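Local structure of hypothetical protein TA0175 (Thermoplasma acidophilum, 1L6R) at residues A[33-38]-A[60-65]; A[205-210]-A[218-223]. The protein catalyses the magnesium-dependent hydrolysis of 2-phosphoglycolate to glycolate and phosphate, and less efficiently releases phosphate from inorganic pyrophosphate. The protein carries 1 engineered substitution. All coordinates share one frame; numbering follows the deposited sequence.

Contact 1 of 2, residues A[33-38]-A[60-65]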
loop_
_atom_site.group_PDB
_atom_site.type_symbol
_atom_site.label_atom_id
_atom_site.label_comp_id
_atom_site.label_asym_id
_atom_site.label_seq_id
_atom_site.Cartn_x
_atom_site.Cartn_y
_atom_site.Cartn_z
ATOM N N SER A 33 -11.338 -11.432 26.178
ATOM C CA SER A 33 -10.380 -11.330 27.276
ATOM C C SER A 33 -9.458 -10.133 27.053
ATOM O O SER A 33 -9.263 -9.317 27.954
ATOM C CB SER A 33 -9.551 -12.610 27.387
ATOM O OG SER A 33 -10.336 -13.702 27.844
ATOM N N ALA A 34 -8.903 -10.013 25.850
ATOM C CA ALA A 34 -8.003 -8.902 25.552
ATOM C C ALA A 34 -8.714 -7.557 25.653
ATOM O O ALA A 34 -8.149 -6.587 26.157
ATOM C CB ALA A 34 -7.388 -9.074 24.168
ATOM N N GLU A 35 -9.954 -7.489 25.173
ATOM C CA GLU A 35 -10.707 -6.240 25.245
ATOM C C GLU A 35 -10.950 -5.835 26.693
ATOM O O GLU A 35 -10.867 -4.656 27.026
ATOM C CB GLU A 35 -12.038 -6.368 24.495
ATOM C CG GLU A 35 -11.848 -6.550 22.999
ATOM C CD GLU A 35 -13.171 -6.634 22.270
ATOM O OE1 GLU A 35 -14.109 -7.231 22.839
ATOM O OE2 GLU A 35 -13.286 -6.117 21.134
ATOM N N LYS A 36 -11.236 -6.807 27.558
ATOM C CA LYS A 36 -11.458 -6.485 28.967
ATOM C C LYS A 36 -10.192 -5.882 29.573
ATOM O O LYS A 36 -10.271 -5.067 30.497
ATOM C CB LYS A 36 -11.866 -7.730 29.764
ATOM C CG LYS A 36 -13.328 -8.115 29.603
ATOM C CD LYS A 36 -13.796 -9.037 30.724
ATOM C CE LYS A 36 -12.937 -10.283 30.827
ATOM N NZ LYS A 36 -13.512 -11.283 31.772
ATOM N N LYS A 37 -9.031 -6.281 29.058
ATOM C CA LYS A 37 -7.754 -5.768 29.550
ATOM C C LYS A 37 -7.368 -4.439 28.907
ATOM O O LYS A 37 -6.288 -3.904 29.175
ATOM C CB LYS A 37 -6.636 -6.792 29.327
ATOM C CG LYS A 37 -6.654 -7.966 30.297
ATOM C CD LYS A 37 -7.986 -8.679 30.249
ATOM C CE LYS A 37 -7.975 -9.982 31.013
ATOM N NZ LYS A 37 -9.266 -10.687 30.800
ATOM N N GLY A 38 -8.237 -3.918 28.044
ATOM C CA GLY A 38 -7.975 -2.632 27.422
ATOM C C GLY A 38 -7.685 -2.544 25.933
ATOM O O GLY A 38 -7.552 -1.437 25.412
ATOM N N GLY A 60 -19.004 -9.084 20.286
ATOM C CA GLY A 60 -18.636 -8.097 21.287
ATOM C C GLY A 60 -17.352 -7.370 20.929
ATOM O O GLY A 60 -16.408 -7.326 21.717
ATOM N N ILE A 61 -17.321 -6.797 19.732
ATOM C CA ILE A 61 -16.155 -6.070 19.247
ATOM C C ILE A 61 -16.286 -4.602 19.653
ATOM O O ILE A 61 -17.296 -3.962 19.359
ATOM C CB ILE A 61 -16.072 -6.190 17.720
ATOM C CG1 ILE A 61 -16.040 -7.672 17.319
ATOM C CG2 ILE A 61 -14.851 -5.440 17.194
ATOM C CD1 ILE A 61 -14.884 -8.487 17.929
ATOM N N ASN A 62 -15.260 -4.060 20.307
ATOM C CA ASN A 62 -15.337 -2.679 20.784
ATOM C C ASN A 62 -14.854 -1.574 19.856
ATOM O O ASN A 62 -14.984 -0.391 20.174
ATOM C CB ASN A 62 -14.663 -2.556 22.170
ATOM C CG ASN A 62 -13.178 -2.878 22.149
ATOM O OD1 ASN A 62 -12.547 -3.006 23.202
ATOM N ND2 ASN A 62 -12.610 -3.003 20.962
ATOM N N GLY A 63 -14.308 -1.943 18.702
ATOM C CA GLY A 63 -13.860 -0.931 17.762
ATOM C C GLY A 63 -14.691 -0.958 16.499
ATOM O O GLY A 63 -15.645 -1.732 16.392
ATOM N N PRO A 64 -14.363 -0.115 15.517
ATOM C CA PRO A 64 -15.122 -0.096 14.264
ATOM C C PRO A 64 -14.887 -1.406 13.522
ATOM O O PRO A 64 -13.891 -2.094 13.763
ATOM C CB PRO A 64 -14.506 1.086 13.496
ATOM C CG PRO A 64 -13.886 1.943 14.574
ATOM C CD PRO A 64 -13.309 0.914 15.511
ATOM N N VAL A 65 -15.810 -1.766 12.642
ATOM C CA VAL A 65 -15.620 -2.964 11.839
ATOM C C VAL A 65 -15.781 -2.548 10.386
ATOM O O VAL A 65 -16.540 -1.616 10.062
ATOM C CB VAL A 65 -16.608 -4.116 12.205
ATOM C CG1 VAL A 65 -16.363 -4.541 13.645
ATOM C CG2 VAL A 65 -18.058 -3.704 11.986
#

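Contact 2 of 2, residues A[205-210]-A[218-223]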
loop_
_atom_site.group_PDB
_atom_site.type_symbol
_atom_site.label_atom_id
_atom_site.label_comp_id
_atom_site.label_asym_id
_atom_site.label_seq_id
_atom_site.Cartn_x
_atom_site.Cartn_y
_atom_site.Cartn_z
ATOM N N SER A 205 6.404 -10.941 9.590
ATOM C CA SER A 205 5.693 -10.924 10.868
ATOM C C SER A 205 6.619 -10.838 12.071
ATOM O O SER A 205 7.731 -11.367 12.056
ATOM C CB SER A 205 4.815 -12.173 11.009
ATOM O OG SER A 205 3.718 -12.133 10.110
ATOM N N ASP A 206 6.152 -10.154 13.112
ATOM C CA ASP A 206 6.921 -10.042 14.347
ATOM C C ASP A 206 6.756 -11.317 15.161
ATOM O O ASP A 206 7.625 -11.684 15.943
ATOM C CB ASP A 206 6.444 -8.842 15.159
ATOM C CG ASP A 206 6.778 -7.539 14.491
ATOM O OD1 ASP A 206 7.986 -7.240 14.368
ATOM O OD2 ASP A 206 5.852 -6.813 14.082
ATOM N N PHE A 207 5.630 -11.997 14.973
ATOM C CA PHE A 207 5.369 -13.233 15.686
ATOM C C PHE A 207 4.582 -14.185 14.797
ATOM O O PHE A 207 3.527 -13.822 14.259
ATOM C CB PHE A 207 4.577 -12.963 16.971
ATOM C CG PHE A 207 4.296 -14.202 17.778
ATOM C CD1 PHE A 207 5.316 -14.837 18.479
ATOM C CD2 PHE A 207 3.015 -14.747 17.817
ATOM C CE1 PHE A 207 5.063 -15.998 19.210
ATOM C CE2 PHE A 207 2.752 -15.902 18.542
ATOM C CZ PHE A 207 3.775 -16.531 19.242
ATOM N N VAL A 208 5.109 -15.394 14.627
ATOM C CA VAL A 208 4.433 -16.418 13.840
ATOM C C VAL A 208 3.924 -17.451 14.842
ATOM O O VAL A 208 4.702 -18.094 15.556
ATOM C CB VAL A 208 5.381 -17.104 12.831
ATOM C CG1 VAL A 208 4.617 -18.174 12.055
ATOM C CG2 VAL A 208 5.952 -16.070 11.861
ATOM N N SER A 209 2.607 -17.588 14.915
ATOM C CA SER A 209 1.997 -18.529 15.846
ATOM C C SER A 209 2.217 -19.998 15.484
ATOM O O SER A 209 2.483 -20.347 14.329
ATOM C CB SER A 209 0.491 -18.248 15.936
ATOM O OG SER A 209 -0.154 -19.160 16.813
ATOM N N ASP A 210 2.119 -20.859 16.493
ATOM C CA ASP A 210 2.237 -22.302 16.301
ATOM C C ASP A 210 0.856 -22.861 15.959
ATOM O O ASP A 210 0.717 -24.046 15.651
ATOM C CB ASP A 210 2.718 -22.987 17.592
ATOM C CG ASP A 210 4.082 -22.506 18.040
ATOM O OD1 ASP A 210 5.054 -22.685 17.274
ATOM O OD2 ASP A 210 4.184 -21.951 19.156
ATOM N N GLY A 218 -5.302 -16.336 20.598
ATOM C CA GLY A 218 -4.907 -16.392 21.992
ATOM C C GLY A 218 -3.400 -16.384 22.170
ATOM O O GLY A 218 -2.874 -15.663 23.023
ATOM N N GLN A 219 -2.681 -17.172 21.374
ATOM C CA GLN A 219 -1.227 -17.200 21.527
ATOM C C GLN A 219 -0.588 -15.869 21.147
ATOM O O GLN A 219 0.374 -15.434 21.778
ATOM C CB GLN A 219 -0.602 -18.322 20.704
ATOM C CG GLN A 219 0.887 -18.485 21.026
ATOM C CD GLN A 219 1.591 -19.474 20.135
ATOM O OE1 GLN A 219 1.442 -19.441 18.916
ATOM N NE2 GLN A 219 2.391 -20.350 20.734
ATOM N N ILE A 220 -1.115 -15.229 20.106
ATOM C CA ILE A 220 -0.606 -13.937 19.667
ATOM C C ILE A 220 -0.818 -12.896 20.762
ATOM O O ILE A 220 0.104 -12.165 21.109
ATOM C CB ILE A 220 -1.308 -13.475 18.359
ATOM C CG1 ILE A 220 -0.825 -14.330 17.187
ATOM C CG2 ILE A 220 -1.040 -12.001 18.102
ATOM C CD1 ILE A 220 -1.674 -14.152 15.935
ATOM N N PHE A 221 -2.030 -12.834 21.307
ATOM C CA PHE A 221 -2.323 -11.865 22.359
ATOM C C PHE A 221 -1.434 -12.104 23.582
ATOM O O PHE A 221 -0.916 -11.150 24.170
ATOM C CB PHE A 221 -3.807 -11.935 22.759
ATOM C CG PHE A 221 -4.754 -11.321 21.744
ATOM C CD1 PHE A 221 -4.285 -10.522 20.700
ATOM C CD2 PHE A 221 -6.129 -11.515 21.866
ATOM C CE1 PHE A 221 -5.171 -9.924 19.789
ATOM C CE2 PHE A 221 -7.031 -10.919 20.962
ATOM C CZ PHE A 221 -6.551 -10.125 19.928
ATOM N N LYS A 222 -1.250 -13.365 23.954
ATOM C CA LYS A 222 -0.400 -13.688 25.104
ATOM C C LYS A 222 1.026 -13.240 24.834
ATOM O O LYS A 222 1.680 -12.664 25.702
ATOM C CB LYS A 222 -0.408 -15.188 25.381
ATOM C CG LYS A 222 -1.706 -15.705 25.968
ATOM C CD LYS A 222 -1.645 -17.208 26.180
ATOM C CE LYS A 222 -2.937 -17.729 26.782
ATOM N NZ LYS A 222 -4.110 -17.396 25.930
ATOM N N HIS A 223 1.511 -13.504 23.628
ATOM C CA HIS A 223 2.864 -13.112 23.273
ATOM C C HIS A 223 3.096 -11.615 23.466
ATOM O O HIS A 223 4.147 -11.200 23.961
ATOM C CB HIS A 223 3.166 -13.496 21.824
ATOM C CG HIS A 223 4.533 -13.094 21.368
ATOM N ND1 HIS A 223 4.771 -11.946 20.645
ATOM C CD2 HIS A 223 5.741 -13.675 21.564
ATOM C CE1 HIS A 223 6.068 -11.838 20.411
ATOM N NE2 HIS A 223 6.677 -12.874 20.958
#

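Contact 1 of 2, residues A[33-38]-A[60-65]
Glu35, in the last turn of helix 25-36, sends its carboxylate into the backbone of Gly60, Ile61 and Asn62, the bend that leads from helix 49-60 into strand 65-67. Both helices belong to successive beta-alpha-beta units of the Rossmann-like core of a haloacid dehalogenase (HAD) hydrolase, and the contact fastens the end of the first helix to the exit of the second, away from the metal and substrate sites. The bond from CA to CB points toward the bend; CG stands anti to the carbonyl carbon, and the trans torsion about CB-CG (chi2 -178°) extends the chain, which lets the acid reach the bend. CB and CG pass alongside the amide group of Asn62, whose CG lies 4.0 Å from Glu35 CG. Glu35 CD is 3.4 Å from Gly60 O, and beyond it the two carboxylate oxygens part. Glu35 OE1 lies 2.6 Å from Gly60 O. Glu35 OE2 accepts a hydrogen bond from Asn62 N at 3.0 Å; the bond is fairly straight (158° at the hydrogen), but the donor stands above the carboxylate plane, 42° out of it. Glu35 OE2 also rests 3.4 Å from Ile61 CA, while the Ile61 side chain packs on Leu43 of strand 40-44. Lys56 NZ also holds the bend, bonding Ile61 O and Gly63 O. Helix 25-36 ends in a Schellman motif, with Gly38 at positive phi. In the same turn Ser33 O is held twice, by Lys37 N and, from the opposite face of its carbonyl plane, by Lys37 NZ at 3.2 Å, while Gly38 N donates to Glu35 O at 2.9 Å.

Contact 2 of 2, residues A[205-210]-A[218-223]
Phe207 and His223 each hold CG anti to the backbone N (chi1 -179° and 179°), which swings their rings into the gap between strand 207-208 and helix 215-223. There they form an offset stack, centroids 4.0 Å apart and planes at 19°. Phe207 CD1 sits over the centre of the imidazole, and His223 CB in turn lies 3.9 Å from the centroid of the Phe207 ring, a CH-pi contact almost on the ring normal. Ile220 CG1 abuts the ring edge at Phe207 CD2 (3.9 Å). The extended Gln219 passes the ring edge at CE2 and CZ, about at right angles to Phe207, and brings its amide to Ser209 and Asp210: OE1 accepts from Ser209 OG at 2.7 Å and from Asp210 N at 2.9 Å, the latter in the carbonyl plane, while NE2 donates to Asp210 OD2 at 2.9 Å. A leucine in place of Gln219 would probably leave Ser209 OG, Asp210 N and the Asp210 carboxylate without these partners, and residues 209-210 freer to shift. Ile220 also packs on Leu173, Ile175 and Ala192, so the final helix covers the sheet beside its edge strand, 207-208, as part of the Rossmann-like HAD core.

Overall arrangement
From the N terminus, after strand 7-11 and helix 25-36, contact 1 closes the loop that holds strand 40-44 and helix 49-60, joining the ends of the two helices just before strand 65-67. Contact 2 opens only after all the other strands are laid down, and closes a much shorter loop between edge strand 207-208 and the last helix, 215-223. The two therefore follow in series, neither nested nor crossed, with centres about 18 Å apart. They meet where helix 25-36 and helix 215-223 pack together: Ala34 CB lies 3.6 Å from Phe221 CD2, Leu39 touches both side chains, and Met227 touches Phe221 and Ser33.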